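Local coordinates for protein glycosyl transferase (Staphylococcus aureus, PDB 5U02) that belongs to the TarS-type glycosyl transferases, the crystallised portion carrying a helical linker region followed by beta-rich C-terminal domains of the immunoglobulin-like E-set kind, at residues T43-L48 against Y96-E101; Y103-Y108 against N158-G163. All coordinates share one frame; numbering follows the deposited sequence.

Interaction 1. Residues T43-L48 against Y96-E101; sequences TNGFSL and YRTVEE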
loop_
_atom_site.group_PDB
_atom_site.type_symbol
_atom_site.label_atom_id
_atom_site.label_comp_id
_atom_site.label_asym_id
_atom_site.label_seq_id
_atom_site.Cartn_x
_atom_site.Cartn_y
_atom_site.Cartn_z
ATOM N N THR A 43 37.165 -10.567 15.003
ATOM C CA THR A 43 36.722 -11.482 13.960
ATOM C C THR A 43 35.478 -10.964 13.239
ATOM O O THR A 43 35.275 -11.282 12.061
ATOM C CB THR A 43 36.470 -12.868 14.566
ATOM O OG1 THR A 43 37.607 -13.269 15.342
ATOM C CG2 THR A 43 36.250 -13.912 13.480
ATOM N N ASN A 44 34.647 -10.166 13.909
ATOM C CA ASN A 44 33.405 -9.691 13.303
ATOM C C ASN A 44 33.687 -8.819 12.087
ATOM O O ASN A 44 34.303 -7.756 12.203
ATOM C CB ASN A 44 32.584 -8.916 14.332
ATOM C CG ASN A 44 31.140 -8.720 13.902
ATOM O OD1 ASN A 44 30.827 -8.685 12.714
ATOM N ND2 ASN A 44 30.251 -8.600 14.879
ATOM N N GLY A 45 33.231 -9.274 10.922
ATOM C CA GLY A 45 33.360 -8.494 9.704
ATOM C C GLY A 45 34.780 -8.160 9.313
ATOM O O GLY A 45 35.011 -7.123 8.681
ATOM N N PHE A 46 35.750 -9.009 9.670
ATOM C CA PHE A 46 37.131 -8.711 9.305
ATOM C C PHE A 46 37.317 -8.725 7.796
ATOM O O PHE A 46 38.170 -8.001 7.269
ATOM C CB PHE A 46 38.097 -9.687 9.995
ATOM C CG PHE A 46 38.335 -10.977 9.244
ATOM C CD1 PHE A 46 39.297 -11.056 8.242
ATOM C CD2 PHE A 46 37.633 -12.124 9.572
ATOM C CE1 PHE A 46 39.519 -12.238 7.561
ATOM C CE2 PHE A 46 37.862 -13.311 8.901
ATOM C CZ PHE A 46 38.802 -13.367 7.893
ATOM N N SER A 47 36.522 -9.522 7.081
ATOM C CA SER A 47 36.666 -9.602 5.633
ATOM C C SER A 47 36.180 -8.346 4.922
ATOM O O SER A 47 36.455 -8.189 3.728
ATOM C CB SER A 47 35.923 -10.827 5.095
ATOM O OG SER A 47 34.520 -10.678 5.222
ATOM N N LEU A 48 35.470 -7.454 5.613
ATOM C CA LEU A 48 35.066 -6.183 5.026
ATOM C C LEU A 48 35.905 -5.006 5.508
ATOM O O LEU A 48 35.952 -3.979 4.822
ATOM C CB LEU A 48 33.590 -5.892 5.325
ATOM C CG LEU A 48 32.560 -6.987 5.065
ATOM C CD1 LEU A 48 32.206 -7.686 6.357
ATOM C CD2 LEU A 48 31.309 -6.425 4.416
ATOM N N TYR A 96 34.277 -16.784 2.502
ATOM C CA TYR A 96 34.097 -16.170 3.814
ATOM C C TYR A 96 33.660 -14.718 3.679
ATOM O O TYR A 96 32.712 -14.279 4.340
ATOM C CB TYR A 96 35.385 -16.263 4.634
ATOM C CG TYR A 96 35.213 -15.909 6.099
ATOM C CD1 TYR A 96 35.145 -14.584 6.518
ATOM C CD2 TYR A 96 35.127 -16.902 7.065
ATOM C CE1 TYR A 96 34.983 -14.264 7.849
ATOM C CE2 TYR A 96 34.974 -16.592 8.400
ATOM C CZ TYR A 96 34.906 -15.271 8.789
ATOM O OH TYR A 96 34.752 -14.962 10.123
ATOM N N ARG A 97 34.354 -13.948 2.839
ATOM C CA ARG A 97 33.935 -12.570 2.629
ATOM C C ARG A 97 32.566 -12.524 1.968
ATOM O O ARG A 97 31.689 -11.775 2.413
ATOM C CB ARG A 97 34.972 -11.811 1.803
ATOM C CG ARG A 97 34.658 -10.329 1.682
ATOM C CD ARG A 97 35.743 -9.562 0.937
ATOM N NE ARG A 97 36.295 -10.319 -0.176
ATOM C CZ ARG A 97 37.551 -10.754 -0.243
ATOM N NH1 ARG A 97 38.408 -10.495 0.738
ATOM N NH2 ARG A 97 37.959 -11.441 -1.304
ATOM N N THR A 98 32.356 -13.355 0.941
ATOM C CA THR A 98 31.054 -13.430 0.282
ATOM C C THR A 98 29.925 -13.565 1.297
ATOM O O THR A 98 28.902 -12.883 1.186
ATOM C CB THR A 98 31.024 -14.598 -0.708
ATOM O OG1 THR A 98 31.997 -14.388 -1.740
ATOM C CG2 THR A 98 29.648 -14.727 -1.341
ATOM N N VAL A 99 30.111 -14.408 2.319
ATOM C CA VAL A 99 29.082 -14.576 3.346
ATOM C C VAL A 99 28.894 -13.286 4.133
ATOM O O VAL A 99 27.780 -12.753 4.230
ATOM C CB VAL A 99 29.431 -15.752 4.276
ATOM C CG1 VAL A 99 28.481 -15.773 5.468
ATOM C CG2 VAL A 99 29.358 -17.068 3.518
ATOM N N GLU A 100 29.974 -12.781 4.735
ATOM C CA GLU A 100 29.907 -11.507 5.444
ATOM C C GLU A 100 29.407 -10.398 4.532
ATOM O O GLU A 100 28.566 -9.583 4.937
ATOM C CB GLU A 100 31.275 -11.143 6.008
ATOM C CG GLU A 100 31.682 -11.957 7.198
ATOM C CD GLU A 100 32.860 -11.336 7.902
ATOM O OE1 GLU A 100 33.553 -10.523 7.259
ATOM O OE2 GLU A 100 33.083 -11.642 9.089
ATOM N N GLU A 101 29.914 -10.347 3.295
ATOM C CA GLU A 101 29.288 -9.488 2.298
ATOM C C GLU A 101 27.820 -9.838 2.113
ATOM O O GLU A 101 26.971 -8.947 2.117
ATOM C CB GLU A 101 30.026 -9.549 0.961
ATOM C CG GLU A 101 31.479 -9.125 1.020
ATOM C CD GLU A 101 32.085 -8.868 -0.350
ATOM O OE1 GLU A 101 33.102 -8.150 -0.411
ATOM O OE2 GLU A 101 31.543 -9.380 -1.348
#

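Interaction 2. Residues Y103-Y108 against N158-G163; sequences YRQGQY and NEFMIG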
loop_
_atom_site.group_PDB
_atom_site.type_symbol
_atom_site.label_atom_id
_atom_site.label_comp_id
_atom_site.label_asym_id
_atom_site.label_seq_id
_atom_site.Cartn_x
_atom_site.Cartn_y
_atom_site.Cartn_z
ATOM N N TYR A 103 25.597 -10.946 4.057
ATOM C CA TYR A 103 24.684 -10.568 5.136
ATOM C C TYR A 103 24.353 -9.079 5.116
ATOM O O TYR A 103 23.241 -8.700 5.501
ATOM C CB TYR A 103 25.246 -10.949 6.517
ATOM C CG TYR A 103 25.249 -12.429 6.798
ATOM C CD1 TYR A 103 24.314 -13.266 6.210
ATOM C CD2 TYR A 103 26.216 -12.996 7.616
ATOM C CE1 TYR A 103 24.326 -14.623 6.449
ATOM C CE2 TYR A 103 26.241 -14.354 7.861
ATOM C CZ TYR A 103 25.291 -15.165 7.272
ATOM O OH TYR A 103 25.309 -16.520 7.510
ATOM N N ARG A 104 25.277 -8.229 4.638
ATOM C CA ARG A 104 25.104 -6.777 4.759
ATOM C C ARG A 104 23.911 -6.276 3.938
ATOM O O ARG A 104 23.080 -5.516 4.446
ATOM C CB ARG A 104 26.408 -6.025 4.389
ATOM C CG ARG A 104 26.913 -6.178 2.971
ATOM C CD ARG A 104 28.205 -5.450 2.568
ATOM N NE ARG A 104 28.856 -6.279 1.549
ATOM C CZ ARG A 104 28.763 -6.085 0.232
ATOM N NH1 ARG A 104 28.076 -5.061 -0.254
ATOM N NH2 ARG A 104 29.360 -6.915 -0.618
ATOM N N GLN A 105 23.785 -6.704 2.675
ATOM C CA GLN A 105 22.690 -6.213 1.836
ATOM C C GLN A 105 21.608 -7.253 1.573
ATOM O O GLN A 105 20.551 -6.908 1.029
ATOM C CB GLN A 105 23.221 -5.725 0.482
ATOM C CG GLN A 105 23.626 -6.831 -0.466
ATOM C CD GLN A 105 24.743 -7.779 0.045
ATOM O OE1 GLN A 105 25.727 -7.338 0.635
ATOM N NE2 GLN A 105 24.570 -9.076 -0.165
ATOM N N GLY A 106 21.870 -8.515 1.867
ATOM C CA GLY A 106 20.881 -9.526 1.580
ATOM C C GLY A 106 20.873 -9.911 0.116
ATOM O O GLY A 106 19.812 -10.060 -0.497
ATOM N N GLN A 107 22.067 -10.077 -0.445
ATOM C CA GLN A 107 22.287 -10.443 -1.843
ATOM C C GLN A 107 23.046 -11.763 -1.820
ATOM O O GLN A 107 24.257 -11.796 -1.578
ATOM C CB GLN A 107 23.051 -9.349 -2.589
ATOM C CG GLN A 107 23.876 -9.778 -3.783
ATOM C CD GLN A 107 23.096 -9.739 -5.067
ATOM O OE1 GLN A 107 22.775 -8.662 -5.574
ATOM N NE2 GLN A 107 22.805 -10.906 -5.617
ATOM N N TYR A 108 22.316 -12.847 -2.037
ATOM C CA TYR A 108 22.876 -14.183 -2.073
ATOM C C TYR A 108 22.826 -14.707 -3.501
ATOM O O TYR A 108 21.948 -14.334 -4.284
ATOM C CB TYR A 108 22.111 -15.107 -1.122
ATOM C CG TYR A 108 21.904 -14.492 0.247
ATOM C CD1 TYR A 108 22.946 -14.423 1.158
ATOM C CD2 TYR A 108 20.678 -13.960 0.619
ATOM C CE1 TYR A 108 22.778 -13.848 2.403
ATOM C CE2 TYR A 108 20.498 -13.382 1.870
ATOM C CZ TYR A 108 21.555 -13.332 2.758
ATOM O OH TYR A 108 21.398 -12.763 4.003
ATOM N N ASN A 158 20.401 0.356 6.467
ATOM C CA ASN A 158 21.810 0.222 6.104
ATOM C C ASN A 158 22.235 -1.239 6.051
ATOM O O ASN A 158 23.021 -1.630 5.180
ATOM C CB ASN A 158 22.689 1.004 7.081
ATOM C CG ASN A 158 22.807 2.473 6.713
ATOM O OD1 ASN A 158 22.355 2.895 5.647
ATOM N ND2 ASN A 158 23.437 3.254 7.583
ATOM N N GLU A 159 21.733 -2.060 6.970
ATOM C CA GLU A 159 22.082 -3.472 6.995
ATOM C C GLU A 159 20.835 -4.301 7.250
ATOM O O GLU A 159 20.057 -4.004 8.162
ATOM C CB GLU A 159 23.146 -3.769 8.054
ATOM C CG GLU A 159 24.553 -3.430 7.595
ATOM C CD GLU A 159 25.615 -3.861 8.586
ATOM O OE1 GLU A 159 25.312 -4.707 9.455
ATOM O OE2 GLU A 159 26.756 -3.360 8.490
ATOM N N PHE A 160 20.655 -5.333 6.431
ATOM C CA PHE A 160 19.511 -6.228 6.519
ATOM C C PHE A 160 19.859 -7.476 5.725
ATOM O O PHE A 160 20.308 -7.378 4.578
ATOM C CB PHE A 160 18.242 -5.567 5.967
ATOM C CG PHE A 160 16.968 -6.179 6.475
ATOM C CD1 PHE A 160 16.973 -7.013 7.582
ATOM C CD2 PHE A 160 15.764 -5.935 5.833
ATOM C CE1 PHE A 160 15.801 -7.583 8.045
ATOM C CE2 PHE A 160 14.588 -6.499 6.291
ATOM C CZ PHE A 160 14.607 -7.328 7.401
ATOM N N MET A 161 19.668 -8.642 6.333
ATOM C CA MET A 161 20.093 -9.887 5.711
ATOM C C MET A 161 19.149 -10.367 4.626
ATOM O O MET A 161 19.233 -11.536 4.229
ATOM C CB MET A 161 20.267 -10.974 6.773
ATOM C CG MET A 161 21.622 -10.920 7.443
ATOM S SD MET A 161 21.788 -12.147 8.741
ATOM C CE MET A 161 20.201 -11.972 9.517
ATOM N N ILE A 162 18.259 -9.513 4.125
ATOM C CA ILE A 162 17.324 -9.917 3.083
ATOM C C ILE A 162 17.097 -8.745 2.142
ATOM O O ILE A 162 16.893 -7.607 2.585
ATOM C CB ILE A 162 15.994 -10.440 3.666
ATOM C CG1 ILE A 162 14.984 -10.704 2.540
ATOM C CG2 ILE A 162 15.456 -9.486 4.698
ATOM C CD1 ILE A 162 13.728 -11.447 2.961
ATOM N N GLY A 163 17.145 -9.029 0.842
ATOM C CA GLY A 163 17.082 -7.998 -0.167
ATOM C C GLY A 163 15.703 -7.389 -0.324
ATOM O O GLY A 163 14.684 -7.903 0.142
HETATM O O HOH W 1 18.255 -11.819 0.382
#

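Interaction 1. Residues T43-L48 against Y96-E101
Glu-100 reaches across to Gly-45 with OE2 lying 3.0 Å from the backbone N, a weak hydrogen bond because the angle at the hydrogen is only 122°. The other carboxylate oxygen, OE1, accepts from Ser-47 N at 3.1 Å, although OE1 is modelled too close to the Ser-47 hydroxyl and its exact position is less sure. As modelled, the carboxylate appears to span two N-H groups of the 43-48 segment, and the extended Glu-100 chain beyond CG is what carries it that far from its helix. Gly-45 occupies the N-cap position of the short helix 46-49, reached through a type II beta turn from Thr-43 to Phe-46; a glutamate brought up from another helix thus meets N-H groups at a helix start, which would be expected to suit a negative charge. Leu-48 flanks the acid, its CD1 at 3.6 Å from Glu-100 CB.

The Tyr-96 side of the contact is largely aromatic. Tyr-96 holds CG anti to the backbone N (chi1 -168°), which directs its ring toward Phe-46; the rings meet obliquely through Phe-46 CE2 and Tyr-96 CE1, centroids 5.0 Å apart and planes inclined at 40°. Tyr-96 OH lies 3.8 Å from Thr-43 CG2, the two side chains crossing at about a right angle, while Thr-43 OG1 bonds to Tyr-6. Beyond this pair, Phe-46 meets Trp-58, and Leu-62 of helix 56-68 touches both Phe-46 and Tyr-96.

The Arg-97 chain passes Ser-47, CB beside the serine side chain and CD 3.2 Å from Ser-47 O, and that carbonyl oxygen lies at the guanidinium edge, near its plane. Gln-55 makes weak hydrogen bonds with both Arg-97 NH1 and Ser-47 O, linking the two groups through its amide.

Interaction 2. Residues Y103-Y108 against N158-G163
Helix 93-105 ends here against the chain leaving strand 150-159, and Gly-106, the first residue to depart from helical angles, with positive phi, brings the two backbones together: its CA is 3.6 Å from Met-161 C. The last helical turn offers its carbonyls to the second segment. Phe-160 N donates to Arg-104 O at 3.1 Å in a nearly straight bond (166° at the hydrogen), and Glu-159 CA-H points to the same oxygen.

Tyr-103 and Met-161 supply the side-chain packing. Met-161 CG sits beside its own backbone N (chi1 -84°), 3.7 Å from Tyr-103 CB, and the chain runs on extended to SD, which approaches the Tyr-103 ring obliquely, 4.2 Å from the centroid and 30° off the ring normal, a Met-aromatic contact; the Tyr-103 hydroxyl bonds to Lys-80 O. Tyr-108 OH donates to Met-161 O at 2.5 Å, very short, with the acceptor at the ring edge, near its plane. A water bridges Gly-106 O, to which it donates, and Gly-163 N, from which it accepts at 3.0 Å. The Phe-160 ring packs on Val-219 and Ile-221 of strand 212-221 and meets the Tyr-167 ring edge-to-face. A CB on Gly-106 would run into the Met-161 to Gly-163 backbone, so the bare CA permits this approach; a positive-phi glycine after the last turn is a common helix terminator.

How the interactions relate
From the N terminus, interaction 1 closes first: the chain passes 43-48, runs through helices and loops, with no strand, including helices 56-68 and 82-89, and returns at 96-101. Interaction 2 opens only after that, at 103-108, and closes after about fifty residues containing strands but no helix, so the two loops lie in series and neither encloses the other. Helix 93-105 serves both. The contact centres are 13 Å apart, and Leu-48 CD2 packs 3.7 Å from Arg-104 CD. Interaction 1 ties helix 46-49 and its preceding turn to helix 93-105 inside the helical region; interaction 2 alone joins the end of that helix to the chain beyond strand 150-159, in the first C-terminal beta domain.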